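Local atomic coordinates of YcaO (Methanopyrus kandleri, PDB entry 6CIB), a protein that binds ADP and magnesium as a YcaO-family enzyme and probably uses ATP to activate a peptide backbone amide for thioamidation. Residues A[132-137]-A[143-148]; A[348-353]-A[361-366]; A[38-43]-A[47-52]. All blocks are in the same frame, centred on the assembly; numbering follows the deposited sequence.

Contact 1: A[132-137]-A[143-148]; sequences VFHPWL and SHTNGL. With MG (magnesium ion), chain H.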
loop_
_atom_site.group_PDB
_atom_site.type_symbol
_atom_site.label_atom_id
_atom_site.label_comp_id
_atom_site.label_asym_id
_atom_site.label_seq_id
_atom_site.Cartn_x
_atom_site.Cartn_y
_atom_site.Cartn_z
ATOM N N VAL A 132 15.295 0.682 2.009
ATOM C CA VAL A 132 14.810 2.041 1.832
ATOM C C VAL A 132 14.528 2.308 0.349
ATOM O O VAL A 132 13.419 2.719 -0.024
ATOM C CB VAL A 132 15.810 3.081 2.406
ATOM C CG1 VAL A 132 15.351 4.502 2.118
ATOM C CG2 VAL A 132 15.981 2.901 3.906
ATOM N N PHE A 133 15.538 2.054 -0.484
ATOM C CA PHE A 133 15.507 2.435 -1.885
ATOM C C PHE A 133 14.909 1.366 -2.784
ATOM O O PHE A 133 14.761 0.207 -2.378
ATOM C CB PHE A 133 16.920 2.808 -2.374
ATOM C CG PHE A 133 17.535 3.986 -1.654
ATOM C CD1 PHE A 133 16.922 5.245 -1.669
ATOM C CD2 PHE A 133 18.746 3.839 -0.974
ATOM C CE1 PHE A 133 17.494 6.329 -1.012
ATOM C CE2 PHE A 133 19.328 4.918 -0.325
ATOM C CZ PHE A 133 18.702 6.165 -0.344
ATOM N N HIS A 134 14.556 1.784 -3.999
ATOM C CA HIS A 134 14.120 0.897 -5.071
ATOM C C HIS A 134 14.385 1.582 -6.415
ATOM O O HIS A 134 13.921 2.702 -6.616
ATOM C CB HIS A 134 12.634 0.544 -4.946
ATOM C CG HIS A 134 12.168 -0.437 -5.970
ATOM N ND1 HIS A 134 12.570 -1.757 -5.968
ATOM C CD2 HIS A 134 11.358 -0.291 -7.046
ATOM C CE1 HIS A 134 12.016 -2.384 -6.993
ATOM N NE2 HIS A 134 11.279 -1.516 -7.662
ATOM N N PRO A 135 15.131 0.920 -7.331
ATOM C CA PRO A 135 15.724 -0.416 -7.163
ATOM C C PRO A 135 17.108 -0.396 -6.511
ATOM O O PRO A 135 17.919 0.490 -6.799
ATOM C CB PRO A 135 15.819 -0.942 -8.603
ATOM C CG PRO A 135 15.883 0.280 -9.466
ATOM C CD PRO A 135 15.423 1.478 -8.669
ATOM N N TRP A 136 17.354 -1.365 -5.629
ATOM C CA TRP A 136 18.674 -1.597 -5.062
ATOM C C TRP A 136 19.022 -3.069 -5.283
ATOM O O TRP A 136 18.271 -3.966 -4.868
ATOM C CB TRP A 136 18.704 -1.227 -3.580
ATOM C CG TRP A 136 20.074 -1.268 -2.996
ATOM C CD1 TRP A 136 20.759 -2.380 -2.580
ATOM C CD2 TRP A 136 20.943 -0.155 -2.778
ATOM N NE1 TRP A 136 21.998 -2.023 -2.108
ATOM C CE2 TRP A 136 22.139 -0.665 -2.218
ATOM C CE3 TRP A 136 20.829 1.228 -2.993
ATOM C CZ2 TRP A 136 23.218 0.161 -1.873
ATOM C CZ3 TRP A 136 21.896 2.050 -2.644
ATOM C CH2 TRP A 136 23.077 1.514 -2.091
ATOM N N LEU A 137 20.160 -3.314 -5.935
ATOM C CA LEU A 137 20.468 -4.656 -6.458
ATOM C C LEU A 137 21.525 -5.488 -5.723
ATOM O O LEU A 137 21.612 -6.701 -5.946
ATOM C CB LEU A 137 20.787 -4.591 -7.959
ATOM C CG LEU A 137 19.600 -4.428 -8.911
ATOM C CD1 LEU A 137 20.107 -4.073 -10.300
ATOM C CD2 LEU A 137 18.743 -5.690 -8.954
ATOM N N SER A 143 14.957 -5.413 -3.391
ATOM C CA SER A 143 14.328 -4.200 -2.871
ATOM C C SER A 143 12.867 -4.174 -3.327
ATOM O O SER A 143 12.478 -4.925 -4.232
ATOM C CB SER A 143 15.079 -2.968 -3.388
ATOM O OG SER A 143 15.065 -2.919 -4.807
ATOM N N HIS A 144 12.056 -3.332 -2.689
ATOM C CA HIS A 144 10.625 -3.200 -3.033
ATOM C C HIS A 144 10.053 -1.886 -2.482
ATOM O O HIS A 144 10.796 -1.082 -1.913
ATOM C CB HIS A 144 9.811 -4.431 -2.578
ATOM C CG HIS A 144 9.859 -4.678 -1.104
ATOM N ND1 HIS A 144 9.087 -3.975 -0.207
ATOM C CD2 HIS A 144 10.586 -5.554 -0.370
ATOM C CE1 HIS A 144 9.328 -4.412 1.018
ATOM N NE2 HIS A 144 10.241 -5.364 0.949
ATOM N N THR A 145 8.754 -1.664 -2.665
ATOM C CA THR A 145 8.129 -0.370 -2.321
ATOM C C THR A 145 7.067 -0.441 -1.197
ATOM O O THR A 145 6.325 0.531 -0.971
ATOM C CB THR A 145 7.521 0.313 -3.568
ATOM O OG1 THR A 145 6.546 -0.552 -4.148
ATOM C CG2 THR A 145 8.600 0.639 -4.620
ATOM N N ASN A 146 6.991 -1.575 -0.493
ATOM C CA ASN A 146 6.073 -1.691 0.637
ATOM C C ASN A 146 6.421 -0.666 1.704
ATOM O O ASN A 146 7.552 -0.620 2.191
ATOM C CB ASN A 146 6.073 -3.099 1.248
ATOM C CG ASN A 146 4.880 -3.336 2.169
ATOM O OD1 ASN A 146 3.738 -3.070 1.804
ATOM N ND2 ASN A 146 5.144 -3.855 3.359
ATOM N N GLY A 147 5.440 0.167 2.038
ATOM C CA GLY A 147 5.618 1.230 3.012
ATOM C C GLY A 147 6.064 2.556 2.442
ATOM O O GLY A 147 6.243 3.519 3.194
ATOM N N LEU A 148 6.275 2.607 1.126
ATOM C CA LEU A 148 6.625 3.846 0.441
ATOM C C LEU A 148 5.376 4.670 0.167
ATOM O O LEU A 148 4.406 4.161 -0.393
ATOM C CB LEU A 148 7.377 3.542 -0.864
ATOM C CG LEU A 148 7.857 4.694 -1.745
ATOM C CD1 LEU A 148 8.976 5.499 -1.075
ATOM C CD2 LEU A 148 8.315 4.111 -3.070
HETATM MG MG MG H . 2.927 3.731 -2.153
HETATM O O HOH W 1 11.371 1.752 -1.735
HETATM O O HOH W 2 13.640 -1.461 -0.481
HETATM O O HOH W 3 16.551 -5.606 -5.962
HETATM O O HOH W 4 3.791 1.696 -2.019
HETATM O O HOH W 5 1.340 4.070 -0.632
HETATM O O HOH W 6 1.669 3.343 -3.985
#
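The loop that leads from strand 124-128 into strand 148-150 and its magnesium site folds back on itself here, bringing His134 and Trp136 against Ser143. The hydroxyl of Ser143 is the meeting point. Its OG takes the backbone N-H of Trp136 almost head-on, 2.9 Å from N to OG with an N-H...O angle of 174°, and a second hydrogen bond joins OG to His134 ND1 at 3.0 Å. With chi1 at 60°, Ser143 holds OG between its own N and carbonyl carbon, turned to the 132-137 side. The imidazole of His134 swings out with CG anti to N (chi1 -176°), which sets ND1 beside the serine at the ring edge and leaves CD2 3.8 Å from the methyl CG2 of Thr145. Pro135, after a cis peptide bond, lays CB over one face of that ring. Waters bridge the two backbones: one donates to both Val132 O and His144 O, and another links Trp136 O to Ser143 N. Farther on, Thr145 to Leu148 form a type II turn, with Gly147 at positive phi, and the turn delivers a backbone carbonyl to the metal. Glu81 is the other protein ligand, and three waters also coordinate the ion; one of them donates to Thr145 O, while Leu148 O itself binds magnesium at 2.3 Å.

Contact 2: A[348-353]-A[361-366]; sequences RVRVTG and EARVGN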
loop_
_atom_site.group_PDB
_atom_site.type_symbol
_atom_site.label_atom_id
_atom_site.label_comp_id
_atom_site.label_asym_id
_atom_site.label_seq_id
_atom_site.Cartn_x
_atom_site.Cartn_y
_atom_site.Cartn_z
ATOM N N ARG A 348 9.604 6.317 3.634
ATOM C CA ARG A 348 9.561 4.878 3.686
ATOM C C ARG A 348 9.315 4.463 5.141
ATOM O O ARG A 348 10.092 4.807 6.039
ATOM C CB ARG A 348 10.863 4.281 3.153
ATOM C CG ARG A 348 10.808 2.783 2.927
ATOM C CD ARG A 348 10.128 2.449 1.602
ATOM N NE ARG A 348 9.812 1.026 1.517
ATOM C CZ ARG A 348 10.633 0.090 1.048
ATOM N NH1 ARG A 348 11.846 0.405 0.591
ATOM N NH2 ARG A 348 10.237 -1.177 1.034
ATOM N N VAL A 349 8.214 3.750 5.352
ATOM C CA VAL A 349 7.865 3.170 6.652
ATOM C C VAL A 349 8.248 1.705 6.611
ATOM O O VAL A 349 7.865 0.987 5.680
ATOM C CB VAL A 349 6.358 3.325 6.966
ATOM C CG1 VAL A 349 5.975 2.590 8.253
ATOM C CG2 VAL A 349 5.993 4.801 7.065
ATOM N N ARG A 350 9.041 1.285 7.591
ATOM C CA ARG A 350 9.361 -0.126 7.788
ATOM C C ARG A 350 8.899 -0.546 9.182
ATOM O O ARG A 350 9.118 0.176 10.159
ATOM C CB ARG A 350 10.871 -0.404 7.635
ATOM C CG ARG A 350 11.572 0.211 6.421
ATOM C CD ARG A 350 11.029 -0.272 5.080
ATOM N NE ARG A 350 11.255 -1.701 4.861
ATOM C CZ ARG A 350 10.305 -2.587 4.578
ATOM N NH1 ARG A 350 9.036 -2.205 4.448
ATOM N NH2 ARG A 350 10.631 -3.867 4.400
ATOM N N VAL A 351 8.256 -1.705 9.264
ATOM C CA VAL A 351 7.906 -2.308 10.555
ATOM C C VAL A 351 8.695 -3.619 10.611
ATOM O O VAL A 351 8.436 -4.542 9.822
ATOM C CB VAL A 351 6.372 -2.483 10.716
ATOM C CG1 VAL A 351 6.014 -3.062 12.079
ATOM C CG2 VAL A 351 5.654 -1.149 10.530
ATOM N N THR A 352 9.668 -3.679 11.529
ATOM C CA THR A 352 10.770 -4.673 11.454
ATOM C C THR A 352 10.367 -6.136 11.520
ATOM O O THR A 352 11.055 -6.988 10.960
ATOM C CB THR A 352 11.885 -4.430 12.493
ATOM O OG1 THR A 352 11.338 -4.532 13.813
ATOM C CG2 THR A 352 12.542 -3.062 12.295
ATOM N N GLY A 353 9.253 -6.423 12.191
ATOM C CA GLY A 353 8.727 -7.789 12.270
ATOM C C GLY A 353 7.355 -7.989 11.643
ATOM O O GLY A 353 6.716 -9.011 11.895
ATOM N N GLU A 361 9.048 -14.635 -0.119
ATOM C CA GLU A 361 8.863 -15.765 0.805
ATOM C C GLU A 361 9.821 -15.741 1.992
ATOM O O GLU A 361 9.483 -16.239 3.067
ATOM C CB GLU A 361 8.947 -17.105 0.069
ATOM C CG GLU A 361 7.624 -17.506 -0.573
ATOM C CD GLU A 361 7.705 -18.752 -1.441
ATOM O OE1 GLU A 361 8.673 -19.539 -1.318
ATOM O OE2 GLU A 361 6.778 -18.943 -2.259
ATOM N N ALA A 362 10.991 -15.135 1.795
ATOM C CA ALA A 362 11.984 -14.986 2.854
ATOM C C ALA A 362 11.665 -13.886 3.880
ATOM O O ALA A 362 12.261 -13.872 4.965
ATOM C CB ALA A 362 13.366 -14.774 2.257
ATOM N N ARG A 363 10.741 -12.980 3.545
ATOM C CA ARG A 363 10.377 -11.859 4.424
ATOM C C ARG A 363 9.202 -12.231 5.344
ATOM O O ARG A 363 8.194 -11.518 5.423
ATOM C CB ARG A 363 10.072 -10.588 3.607
ATOM C CG ARG A 363 11.249 -10.007 2.838
ATOM C CD ARG A 363 10.830 -8.758 2.076
ATOM N NE ARG A 363 11.932 -8.140 1.331
ATOM C CZ ARG A 363 12.766 -7.221 1.824
ATOM N NH1 ARG A 363 12.646 -6.796 3.079
ATOM N NH2 ARG A 363 13.724 -6.717 1.056
ATOM N N VAL A 364 9.369 -13.354 6.043
ATOM C CA VAL A 364 8.345 -13.971 6.895
ATOM C C VAL A 364 7.876 -13.028 8.004
ATOM O O VAL A 364 6.680 -12.959 8.291
ATOM C CB VAL A 364 8.864 -15.324 7.487
ATOM C CG1 VAL A 364 7.958 -15.858 8.593
ATOM C CG2 VAL A 364 9.017 -16.369 6.392
ATOM N N GLY A 365 8.816 -12.307 8.616
ATOM C CA GLY A 365 8.526 -11.471 9.785
ATOM C C GLY A 365 8.195 -12.309 11.014
ATOM O O GLY A 365 8.423 -13.524 11.029
ATOM N N ASN A 366 7.656 -11.660 12.046
ATOM C CA ASN A 366 7.251 -12.348 13.274
ATOM C C ASN A 366 6.000 -13.170 13.015
ATOM O O ASN A 366 4.924 -12.620 12.801
ATOM C CB ASN A 366 7.029 -11.347 14.415
ATOM C CG ASN A 366 8.301 -10.632 14.823
ATOM O OD1 ASN A 366 9.407 -11.043 14.465
ATOM N ND2 ASN A 366 8.150 -9.555 15.581
#
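Arg350, on strand 346-351 of the five-stranded antiparallel sheet, and Arg363, at the centre of an inverse gamma turn in the loop that follows, bring their guanidinium groups together with NH2 of Arg350 3.8 Å from NH1 of Arg363. The side chains cross at about a right angle and the two planes stand 71° apart, so the groups do not stack: NH1 of Arg363 comes to the edge of the Arg350 group, near its plane. Different chain shapes produce this. Arg363 reaches in fully extended from CG to NE, whereas Arg350 curls at chi2 and chi3 (-61° and -65°), folding its head back over Arg348, whose NH2 lies 3.7 Å above the Arg350 plane, toward its rim. The carboxylate of Glu131 forms salt bridges to both arginines, OE1 to Arg350 NH2 and OE2 to Arg363 NH1, which probably allows the close approach; Glu356 adds a salt bridge to Arg350 NH1. Beyond the arginines the backbones meet at two glycines. Gly365 has positive phi, and a side chain there would run into the carbonyl of Gly353; one on Gly353 would hit the side-chain ND2 of Asn366. Asn366 lays its CB 3.5 Å from Gly353 O, and its backbone N donates to that same oxygen at 2.8 Å.

Contact 3: A[38-43]-A[47-52]; sequences FSDRVG and VEIRRR. With OXM (oxamic acid), chain I.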
loop_
_atom_site.group_PDB
_atom_site.type_symbol
_atom_site.label_atom_id
_atom_site.label_comp_id
_atom_site.label_asym_id
_atom_site.label_seq_id
_atom_site.Cartn_x
_atom_site.Cartn_y
_atom_site.Cartn_z
ATOM N N PHE A 38 -2.513 8.199 -19.735
ATOM C CA PHE A 38 -3.717 7.535 -20.235
ATOM C C PHE A 38 -4.839 7.632 -19.202
ATOM O O PHE A 38 -4.595 7.479 -18.003
ATOM C CB PHE A 38 -3.453 6.050 -20.506
ATOM C CG PHE A 38 -2.364 5.786 -21.512
ATOM C CD1 PHE A 38 -2.644 5.787 -22.885
ATOM C CD2 PHE A 38 -1.059 5.515 -21.087
ATOM C CE1 PHE A 38 -1.642 5.532 -23.817
ATOM C CE2 PHE A 38 -0.051 5.252 -22.017
ATOM C CZ PHE A 38 -0.347 5.256 -23.381
ATOM N N SER A 39 -6.061 7.837 -19.679
ATOM C CA SER A 39 -7.245 7.822 -18.821
ATOM C C SER A 39 -8.165 6.657 -19.132
ATOM O O SER A 39 -8.611 6.481 -20.269
ATOM C CB SER A 39 -8.018 9.139 -18.940
ATOM O OG SER A 39 -7.245 10.209 -18.443
ATOM N N ASP A 40 -8.436 5.854 -18.110
ATOM C CA ASP A 40 -9.375 4.738 -18.221
ATOM C C ASP A 40 -10.561 4.981 -17.295
ATOM O O ASP A 40 -10.506 5.842 -16.422
ATOM C CB ASP A 40 -8.674 3.413 -17.863
ATOM C CG ASP A 40 -7.728 2.915 -18.973
ATOM O OD1 ASP A 40 -7.638 3.567 -20.039
ATOM O OD2 ASP A 40 -7.065 1.865 -18.774
ATOM N N ARG A 41 -11.632 4.234 -17.499
ATOM C CA ARG A 41 -12.716 4.172 -16.531
ATOM C C ARG A 41 -13.185 2.726 -16.473
ATOM O O ARG A 41 -13.611 2.157 -17.484
ATOM C CB ARG A 41 -13.865 5.124 -16.899
ATOM C CG ARG A 41 -14.746 5.570 -15.718
ATOM C CD ARG A 41 -15.778 6.650 -16.092
ATOM N NE ARG A 41 -16.431 6.261 -17.327
ATOM C CZ ARG A 41 -16.332 6.874 -18.499
ATOM N NH1 ARG A 41 -15.676 8.024 -18.644
ATOM N NH2 ARG A 41 -16.948 6.329 -19.529
ATOM N N VAL A 42 -13.083 2.127 -15.294
ATOM C CA VAL A 42 -13.485 0.734 -15.122
ATOM C C VAL A 42 -14.789 0.756 -14.344
ATOM O O VAL A 42 -14.809 1.102 -13.152
ATOM C CB VAL A 42 -12.383 -0.114 -14.439
ATOM C CG1 VAL A 42 -12.860 -1.539 -14.202
ATOM C CG2 VAL A 42 -11.112 -0.115 -15.289
ATOM N N GLY A 43 -15.873 0.406 -15.042
ATOM C CA GLY A 43 -17.239 0.682 -14.579
ATOM C C GLY A 43 -17.316 2.158 -14.239
ATOM O O GLY A 43 -17.006 2.992 -15.096
ATOM N N VAL A 47 -9.450 5.480 -13.673
ATOM C CA VAL A 47 -8.095 4.952 -13.491
ATOM C C VAL A 47 -7.152 5.750 -14.404
ATOM O O VAL A 47 -7.509 6.087 -15.533
ATOM C CB VAL A 47 -8.002 3.423 -13.788
ATOM C CG1 VAL A 47 -6.564 2.913 -13.623
ATOM C CG2 VAL A 47 -8.937 2.633 -12.878
ATOM N N GLU A 48 -5.956 6.044 -13.899
ATOM C CA GLU A 48 -4.968 6.839 -14.619
ATOM C C GLU A 48 -3.675 6.056 -14.789
ATOM O O GLU A 48 -3.203 5.407 -13.848
ATOM C CB GLU A 48 -4.701 8.140 -13.864
ATOM C CG GLU A 48 -5.849 9.139 -13.924
ATOM C CD GLU A 48 -5.994 9.790 -15.293
ATOM O OE1 GLU A 48 -4.971 10.173 -15.894
ATOM O OE2 GLU A 48 -7.134 9.931 -15.763
ATOM N N ILE A 49 -3.108 6.092 -15.991
ATOM C CA ILE A 49 -1.854 5.360 -16.245
ATOM C C ILE A 49 -0.784 6.350 -16.667
ATOM O O ILE A 49 -1.049 7.257 -17.464
ATOM C CB ILE A 49 -2.020 4.207 -17.274
ATOM C CG1 ILE A 49 -2.958 3.126 -16.731
ATOM C CG2 ILE A 49 -0.684 3.540 -17.613
ATOM C CD1 ILE A 49 -4.353 3.220 -17.298
ATOM N N ARG A 50 0.414 6.170 -16.112
ATOM C CA ARG A 50 1.566 6.996 -16.444
ATOM C C ARG A 50 2.717 6.144 -16.975
ATOM O O ARG A 50 3.037 5.094 -16.406
ATOM C CB ARG A 50 2.009 7.807 -15.220
ATOM C CG ARG A 50 0.927 8.731 -14.638
ATOM C CD ARG A 50 0.655 9.932 -15.549
ATOM N NE ARG A 50 -0.437 10.785 -15.067
ATOM C CZ ARG A 50 -1.732 10.602 -15.337
ATOM N NH1 ARG A 50 -2.126 9.587 -16.101
ATOM N NH2 ARG A 50 -2.644 11.440 -14.832
ATOM N N ARG A 51 3.308 6.593 -18.080
ATOM C CA ARG A 51 4.580 6.069 -18.555
ATOM C C ARG A 51 5.666 7.038 -18.083
ATOM O O ARG A 51 5.617 8.238 -18.384
ATOM C CB ARG A 51 4.572 5.914 -20.081
ATOM C CG ARG A 51 5.802 5.216 -20.656
ATOM C CD ARG A 51 5.597 4.783 -22.107
ATOM N NE ARG A 51 5.425 5.907 -23.029
ATOM C CZ ARG A 51 6.413 6.540 -23.664
ATOM N NH1 ARG A 51 7.677 6.174 -23.500
ATOM N NH2 ARG A 51 6.138 7.555 -24.478
ATOM N N ARG A 52 6.616 6.502 -17.322
ATOM C CA ARG A 52 7.676 7.278 -16.669
ATOM C C ARG A 52 9.072 6.798 -17.106
ATOM O O ARG A 52 9.313 5.594 -17.179
ATOM C CB ARG A 52 7.539 7.143 -15.145
ATOM C CG ARG A 52 8.347 8.149 -14.348
ATOM C CD ARG A 52 8.403 7.832 -12.861
ATOM N NE ARG A 52 9.679 8.310 -12.326
ATOM C CZ ARG A 52 10.631 7.541 -11.816
ATOM N NH1 ARG A 52 10.469 6.230 -11.707
ATOM N NH2 ARG A 52 11.751 8.094 -11.391
HETATM C C1 OXM I . -15.462 11.687 -17.146
HETATM N N1 OXM I . -16.217 11.064 -18.045
HETATM O O1 OXM I . -15.668 12.854 -16.812
HETATM C C2 OXM I . -14.354 10.943 -16.544
HETATM O O2 OXM I . -13.447 11.573 -15.956
HETATM O O3 OXM I . -14.344 9.692 -16.635
#
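Glu48 and Ser39 face each other as a non-hydrogen-bonded pair in the antiparallel hairpin of strands 34-42 and 45-54, part of a three-stranded sheet beside the ADP pocket. From CB, 4.2 Å from Phe38 O, the Glu48 chain bends at chi2 (-72°) and turns its carboxylate back to the neighbouring strand. CD lies 3.4 Å from Ser39 OG. At the tip the oxygens part company: OE2 accepts the Ser39 hydroxyl at 2.7 Å on its syn side, and helix 68-85 sends Arg68 to it as a salt bridge, while OE1 is gripped end-on from its anti side by NH1 and NH2 of Arg50, whose NE pairs with Glu29. A glutamine here would probably cost Arg68 and the NH1/NH2 end of Arg50 the carboxylate charge they share, leaving Arg50 to rely on Glu29. On the face that carries Phe38, Asp40, Val47 and Ile49, Phe38 CB packs on Ile49 CB, and Ile49 CD1 lies beside the Asp40 carboxylate, itself bound by Ser257 and Arg261. Phe38 with Ile49, and Asp40 with Val47, each exchange two backbone hydrogen bonds. Toward the hairpin's turn Arg41 NH1 donates to oxamic acid O3, 2.9 Å away in its guanidinium plane.

In the fold
Contact 3 comes first along the chain, then contact 1, then contact 2, each closing before the next opens. Contacts 1 and 2 are neighbours, centres about 12 Å apart, where loops join the edge of the five-stranded sheet: 143-148 runs into edge strand 148-150, which pairs with strand 346-351, and Arg348 NE probably bonds Asn146 O, tying the loop to that strand. Contact 3 belongs to a separate three-stranded sheet, its centre about 24 Å from that of contact 1 and about 31 Å from that of contact 2, across the chain's centre from the latter. Helix 68-85, which carries Glu81 and several ADP-pocket residues, touches both contact 3 and contact 1, so it spans the two sheets at the nucleotide site.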